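Local coordinates for insect fatty acid binding protein (Manduca sexta, PDB 1MDC) that binds fatty acids one to one inside a beta-barrel, as a monomeric cytosolic carrier of the fatty-acid-binding protein family, at residues A[43-47]-A[48-52]; A[84-88]-A[89-93]. All blocks are in the same frame, centred on the assembly; numbering follows the deposited sequence.

Interaction 1: residues A[43-47]-A[48-52]; sequences EANGD and SYSNT. Unlike the reference sequence in segment 48-52: Asn51 (reference Ile).
With its CG anti to the carbonyl carbon (chi1 -67°), the ring of Tyr49 is set beside Ala44, whose CB is 4.0 Å from Tyr49 CD1. The carbonyl oxygen of Glu43 sits at the edge of the same ring, near its plane, and also receives a CA-H...O contact from Tyr49 CA at 3.2 Å. Ser48 OG, placed between the backbone N and the carbonyl carbon (chi1 81°), is turned so that it comes within 3.7 Å of Asn45 CB on the other face of the ladder. Between these side chains runs the backbone pairing of an antiparallel hairpin. Glu43 and Ser50 form a hydrogen-bonded pair, Glu43 N to Ser50 O and Ser50 N to Glu43 O both measuring 2.9 Å. Nearer the turn, Asn45 N reaches Ser48 O at 2.7 Å, a bond bent to 143° at the hydrogen. Gly46 takes the chain round a tight bend, where a side chain would collide with the carbonyl oxygen of Asn45. Little apolar surface is shared here, and Ser48 N is buried without a partner in the model, so the cohesion of this largely exposed hairpin end probably rests chiefly on the Glu43-Ser50 main-chain pair, with the Tyr49 ring adding a modest apolar contact.

Interaction 2: residues A[84-88]-A[89-93]; sequences YTVDG and NVVTH. With SO4 (sulfate ion), chain B.
Tyr84 and His93, a non-hydrogen-bonded pair, lay their rings face to face with centroids 3.8 Å apart and planes at 20°. The histidine is extended, its CG anti to the backbone N (chi1 -173°), and this carries the imidazole across the tyrosine until Tyr84 CZ stands over its centre. From the edge of the imidazole, His93 ND1 gives a nearly straight hydrogen bond (2.8 Å, 173°) to sulfate O3, while sulfate O1 lies in the plane of the phenol, 2.9 Å from Tyr84 OH. His93 NE2 is hydrogen-bonded to Ser82 OG, and Lys106 also binds the sulfate, which probably came from the crystallisation liquor. Val91 packs its CG1 against the phenol edge, 3.9 Å from Tyr84 CD2. Were Tyr84 replaced by an alanine, the imidazole would probably lose the stacking partner on one face and sulfate O1 the hydroxyl close to it. Thr85 and Thr92 exchange two backbone hydrogen bonds on the next rung, and Asp87 and Val90 exchange two more at the turn. The result is a two-residue beta hairpin closed by a type II' turn, with Gly88 at its first corner, in the antiparallel barrel of the fatty-acid-binding proteins.

In the fold
Both contacts are hairpin ends in one antiparallel sheet, and they follow each other in series: interaction 1 joins strands 39-45 and 48-54, and interaction 2 joins strands 78-87 and 90-97 later in the chain. Their centres lie about 12 Å apart, and they touch by packing at two places, Tyr49 OH against Val86 CG1 and Asn51 OD1 against Tyr84 OH, each at 3.6 Å. Strands 48-54 and 78-87 are not neighbours in the sheet order, so such packing joins parts of the barrel that backbone pairing leaves separate. Interaction 1 stays at the surface, whereas interaction 2 reaches inward: the His93 side chain is about 6 Å from bound palmitic acid, and that of Tyr84 about 7 Å from that of Gln40, a hexadecanoate-binding residue.

Interaction 1: residues A[43-47]-A[48-52]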
ATOM      1  N   GLU A  43      -2.403   6.331  12.015  1.00 12.83           N
ATOM      2  CA  GLU A  43      -2.916   6.855  13.286  1.00 17.36           C
ATOM      3  C   GLU A  43      -4.319   6.331  13.526  1.00 25.96           C
ATOM      4  O   GLU A  43      -5.041   6.073  12.576  1.00 14.36           O
ATOM      5  CB  GLU A  43      -2.897   8.360  13.423  1.00  9.82           C
ATOM      6  CG  GLU A  43      -1.468   8.742  13.178  1.00 25.35           C
ATOM      7  CD  GLU A  43      -0.930   9.908  13.877  1.00 79.79           C
ATOM      8  OE1 GLU A  43      -1.285  11.028  13.330  1.00 56.21           O
ATOM      9  OE2 GLU A  43      -0.192   9.794  14.808  1.00 59.93           O
ATOM     10  N   ALA A  44      -4.681   6.157  14.801  1.00 14.43           N
ATOM     11  CA  ALA A  44      -6.006   5.677  15.209  1.00 12.95           C
ATOM     12  C   ALA A  44      -6.761   6.894  15.711  1.00 27.71           C
ATOM     13  O   ALA A  44      -6.201   7.759  16.385  1.00 19.88           O
ATOM     14  CB  ALA A  44      -5.955   4.511  16.205  1.00 17.74           C
ATOM     15  N   ASN A  45      -8.026   6.982  15.351  1.00 21.92           N
ATOM     16  CA  ASN A  45      -8.860   8.093  15.726  1.00 28.37           C
ATOM     17  C   ASN A  45     -10.178   7.623  16.291  1.00 39.80           C
ATOM     18  O   ASN A  45     -11.239   8.188  16.050  1.00 44.35           O
ATOM     19  CB  ASN A  45      -9.140   8.779  14.422  1.00 40.95           C
ATOM     20  CG  ASN A  45      -8.351  10.028  14.280  1.00100.00           C
ATOM     21  OD1 ASN A  45      -8.967  11.089  14.114  1.00100.00           O
ATOM     22  ND2 ASN A  45      -7.016   9.914  14.332  1.00 58.07           N
ATOM     23  N   GLY A  46     -10.102   6.557  17.054  1.00 23.83           N
ATOM     24  CA  GLY A  46     -11.295   6.026  17.651  1.00 23.66           C
ATOM     25  C   GLY A  46     -12.048   5.166  16.670  1.00100.00           C
ATOM     26  O   GLY A  46     -11.764   3.986  16.496  1.00 37.91           O
ATOM     27  N   ASP A  47     -13.005   5.808  16.034  1.00 28.10           N
ATOM     28  CA  ASP A  47     -13.862   5.205  15.049  1.00 44.86           C
ATOM     29  C   ASP A  47     -13.163   4.948  13.693  1.00 26.31           C
ATOM     30  O   ASP A  47     -13.517   4.021  12.968  1.00 33.86           O
ATOM     31  CB  ASP A  47     -15.080   6.187  14.959  1.00 34.27           C
ATOM     32  CG  ASP A  47     -16.084   6.163  16.157  1.00100.00           C
ATOM     33  OD1 ASP A  47     -15.593   5.773  17.342  1.00100.00           O
ATOM     34  OD2 ASP A  47     -17.266   6.493  16.028  1.00100.00           O
ATOM     35  N   SER A  48     -12.160   5.757  13.329  1.00 28.95           N
ATOM     36  CA  SER A  48     -11.470   5.579  12.058  1.00 22.61           C
ATOM     37  C   SER A  48      -9.948   5.616  12.184  1.00 36.18           C
ATOM     38  O   SER A  48      -9.378   5.905  13.224  1.00 16.59           O
ATOM     39  CB  SER A  48     -11.981   6.750  11.166  1.00 21.62           C
ATOM     40  OG  SER A  48     -11.272   7.937  11.477  1.00 29.62           O
ATOM     41  N   TYR A  49      -9.269   5.312  11.109  1.00 10.04           N
ATOM     42  CA  TYR A  49      -7.827   5.335  11.109  1.00  8.12           C
ATOM     43  C   TYR A  49      -7.456   6.328  10.008  1.00 11.61           C
ATOM     44  O   TYR A  49      -8.294   6.610   9.142  1.00 15.33           O
ATOM     45  CB  TYR A  49      -7.276   3.956  10.689  1.00 13.02           C
ATOM     46  CG  TYR A  49      -7.561   2.841  11.692  1.00  8.02           C
ATOM     47  CD1 TYR A  49      -6.691   2.616  12.734  1.00  9.33           C
ATOM     48  CD2 TYR A  49      -8.743   2.079  11.559  1.00  8.09           C
ATOM     49  CE1 TYR A  49      -6.964   1.568  13.648  1.00 10.59           C
ATOM     50  CE2 TYR A  49      -9.022   1.061  12.460  1.00 13.44           C
ATOM     51  CZ  TYR A  49      -8.114   0.822  13.510  1.00 11.55           C
ATOM     52  OH  TYR A  49      -8.393  -0.205  14.393  1.00 13.46           O
ATOM     53  N   SER A  50      -6.222   6.829  10.059  1.00  9.26           N
ATOM     54  CA  SER A  50      -5.703   7.781   9.081  1.00 10.32           C
ATOM     55  C   SER A  50      -4.355   7.275   8.605  1.00 21.40           C
ATOM     56  O   SER A  50      -3.564   6.808   9.415  1.00 15.71           O
ATOM     57  CB  SER A  50      -5.305   9.151   9.692  1.00 18.87           C
ATOM     58  OG  SER A  50      -6.450   9.868  10.038  1.00 44.21           O
ATOM     59  N   ASN A  51      -4.088   7.383   7.308  1.00 13.38           N
ATOM     60  CA  ASN A  51      -2.823   6.957   6.742  1.00  7.28           C
ATOM     61  C   ASN A  51      -2.235   8.135   6.003  1.00  8.39           C
ATOM     62  O   ASN A  51      -2.880   8.702   5.125  1.00 10.50           O
ATOM     63  CB  ASN A  51      -3.152   5.797   5.759  1.00  9.84           C
ATOM     64  CG  ASN A  51      -2.036   5.093   5.078  1.00 35.94           C
ATOM     65  OD1 ASN A  51      -2.217   4.491   3.994  1.00 53.13           O
ATOM     66  ND2 ASN A  51      -0.895   5.132   5.719  1.00 35.59           N
ATOM     67  N   THR A  52      -1.025   8.519   6.373  1.00  6.80           N
ATOM     68  CA  THR A  52      -0.354   9.629   5.732  1.00  9.39           C
ATOM     69  C   THR A  52       0.798   9.037   4.933  1.00 20.84           C
ATOM     70  O   THR A  52       1.619   8.316   5.490  1.00 11.96           O
ATOM     71  CB  THR A  52       0.280  10.627   6.706  1.00 13.87           C
ATOM     72  OG1 THR A  52      -0.734  11.278   7.412  1.00 14.89           O
ATOM     73  CG2 THR A  52       1.091  11.638   5.869  1.00 11.86           C
TER

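Interaction 2: residues A[84-88]-A[89-93]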
ATOM      1  N   TYR A  84      -9.801  -1.621   3.674  1.00  8.89           N
ATOM      2  CA  TYR A  84      -8.755  -2.054   4.556  1.00  7.31           C
ATOM      3  C   TYR A  84      -9.412  -2.767   5.732  1.00 14.98           C
ATOM      4  O   TYR A  84     -10.490  -2.383   6.153  1.00 12.12           O
ATOM      5  CB  TYR A  84      -8.035  -0.888   5.217  1.00 11.18           C
ATOM      6  CG  TYR A  84      -7.140  -0.002   4.399  1.00 14.85           C
ATOM      7  CD1 TYR A  84      -7.693   0.922   3.493  1.00 11.34           C
ATOM      8  CD2 TYR A  84      -5.756  -0.101   4.548  1.00 11.92           C
ATOM      9  CE1 TYR A  84      -6.852   1.743   2.773  1.00  5.33           C
ATOM     10  CE2 TYR A  84      -4.912   0.693   3.816  1.00  9.27           C
ATOM     11  CZ  TYR A  84      -5.480   1.640   2.926  1.00  6.23           C
ATOM     12  OH  TYR A  84      -4.640   2.470   2.212  1.00 17.17           O
ATOM     13  N   THR A  85      -8.747  -3.803   6.240  1.00 10.73           N
ATOM     14  CA  THR A  85      -9.139  -4.614   7.393  1.00  9.21           C
ATOM     15  C   THR A  85      -7.974  -4.404   8.354  1.00 18.87           C
ATOM     16  O   THR A  85      -6.837  -4.692   7.957  1.00 15.79           O
ATOM     17  CB  THR A  85      -9.169  -6.116   7.076  1.00 18.36           C
ATOM     18  OG1 THR A  85     -10.299  -6.271   6.237  1.00 24.46           O
ATOM     19  CG2 THR A  85      -9.442  -6.814   8.376  1.00 33.75           C
ATOM     20  N   VAL A  86      -8.248  -3.877   9.569  1.00 15.24           N
ATOM     21  CA  VAL A  86      -7.245  -3.622  10.616  1.00 11.41           C
ATOM     22  C   VAL A  86      -7.463  -4.723  11.659  1.00 17.81           C
ATOM     23  O   VAL A  86      -8.576  -4.825  12.206  1.00 13.67           O
ATOM     24  CB  VAL A  86      -7.403  -2.248  11.211  1.00 13.96           C
ATOM     25  CG1 VAL A  86      -6.257  -2.099  12.175  1.00 15.70           C
ATOM     26  CG2 VAL A  86      -7.202  -1.230  10.086  1.00 11.99           C
ATOM     27  N   ASP A  87      -6.444  -5.571  11.910  1.00  8.69           N
ATOM     28  CA  ASP A  87      -6.596  -6.675  12.858  1.00 11.03           C
ATOM     29  C   ASP A  87      -5.302  -6.813  13.579  1.00 15.43           C
ATOM     30  O   ASP A  87      -4.394  -7.541  13.184  1.00 10.25           O
ATOM     31  CB  ASP A  87      -7.039  -7.974  12.091  1.00 16.48           C
ATOM     32  CG  ASP A  87      -7.424  -9.245  12.848  1.00 22.16           C
ATOM     33  OD1 ASP A  87      -7.257  -9.207  14.129  1.00 16.33           O
ATOM     34  OD2 ASP A  87      -7.830 -10.239  12.323  1.00 35.67           O
ATOM     35  N   GLY A  88      -5.236  -6.057  14.641  1.00  9.97           N
ATOM     36  CA  GLY A  88      -4.039  -6.057  15.451  1.00 13.38           C
ATOM     37  C   GLY A  88      -2.830  -5.449  14.703  1.00 10.76           C
ATOM     38  O   GLY A  88      -2.826  -4.303  14.277  1.00 17.74           O
ATOM     39  N   ASN A  89      -1.778  -6.243  14.555  1.00  7.39           N
ATOM     40  CA  ASN A  89      -0.574  -5.786  13.882  1.00 10.98           C
ATOM     41  C   ASN A  89      -0.630  -6.075  12.369  1.00 11.85           C
ATOM     42  O   ASN A  89       0.330  -5.809  11.670  1.00 12.00           O
ATOM     43  CB  ASN A  89       0.715  -6.457  14.418  1.00 14.04           C
ATOM     44  CG  ASN A  89       0.512  -7.964  14.244  1.00 27.97           C
ATOM     45  OD1 ASN A  89      -0.144  -8.601  15.098  1.00100.00           O
ATOM     46  ND2 ASN A  89       0.997  -8.544  13.149  1.00 99.42           N
ATOM     47  N   VAL A  90      -1.731  -6.616  11.874  1.00  8.44           N
ATOM     48  CA  VAL A  90      -1.841  -6.912  10.443  1.00  7.60           C
ATOM     49  C   VAL A  90      -2.907  -6.037   9.803  1.00  7.24           C
ATOM     50  O   VAL A  90      -4.060  -6.097  10.230  1.00 12.96           O
ATOM     51  CB  VAL A  90      -2.297  -8.390  10.159  1.00 12.53           C
ATOM     52  CG1 VAL A  90      -2.336  -8.645   8.639  1.00 11.57           C
ATOM     53  CG2 VAL A  90      -1.291  -9.321  10.759  1.00 16.37           C
ATOM     54  N   VAL A  91      -2.539  -5.241   8.795  1.00  5.88           N
ATOM     55  CA  VAL A  91      -3.490  -4.384   8.101  1.00 11.30           C
ATOM     56  C   VAL A  91      -3.551  -4.942   6.670  1.00 14.88           C
ATOM     57  O   VAL A  91      -2.497  -5.039   6.058  1.00  8.65           O
ATOM     58  CB  VAL A  91      -2.900  -2.966   8.064  1.00 12.63           C
ATOM     59  CG1 VAL A  91      -3.879  -2.077   7.278  1.00 13.89           C
ATOM     60  CG2 VAL A  91      -2.864  -2.448   9.522  1.00 14.90           C
ATOM     61  N   THR A  92      -4.727  -5.327   6.150  1.00  7.87           N
ATOM     62  CA  THR A  92      -4.804  -5.875   4.804  1.00  8.74           C
ATOM     63  C   THR A  92      -5.565  -4.914   3.960  1.00 12.20           C
ATOM     64  O   THR A  92      -6.652  -4.513   4.323  1.00 12.55           O
ATOM     65  CB  THR A  92      -5.601  -7.176   4.853  1.00 10.48           C
ATOM     66  OG1 THR A  92      -4.928  -8.069   5.730  1.00 12.06           O
ATOM     67  CG2 THR A  92      -5.654  -7.866   3.509  1.00  9.19           C
ATOM     68  N   HIS A  93      -4.993  -4.537   2.846  1.00  5.83           N
ATOM     69  CA  HIS A  93      -5.664  -3.612   1.958  1.00  7.05           C
ATOM     70  C   HIS A  93      -6.011  -4.345   0.698  1.00 14.11           C
ATOM     71  O   HIS A  93      -5.087  -4.801   0.036  1.00 11.29           O
ATOM     72  CB  HIS A  93      -4.601  -2.578   1.576  1.00  9.03           C
ATOM     73  CG  HIS A  93      -5.038  -1.399   0.787  1.00 14.37           C
ATOM     74  ND1 HIS A  93      -4.119  -0.320   0.454  1.00  8.73           N
ATOM     75  CD2 HIS A  93      -6.236  -1.133   0.267  1.00 17.47           C
ATOM     76  CE1 HIS A  93      -4.855   0.554  -0.215  1.00  8.91           C
ATOM     77  NE2 HIS A  93      -6.090   0.123  -0.378  1.00 19.45           N
TER
HETATM   78  S   SO4 B 200      -1.235   1.170   1.674  1.00 76.87           S
HETATM   79  O1  SO4 B 200      -2.103   1.136   2.857  1.00 56.01           O
HETATM   80  O2  SO4 B 200       0.152   1.230   2.086  1.00100.00           O
HETATM   81  O3  SO4 B 200      -1.390  -0.052   0.873  1.00 69.51           O
HETATM   82  O4  SO4 B 200      -1.564   2.378   0.864  1.00 66.10           O
HETATM   83  O   HOH W   1      -9.423  -5.937   3.510  1.00 28.36           O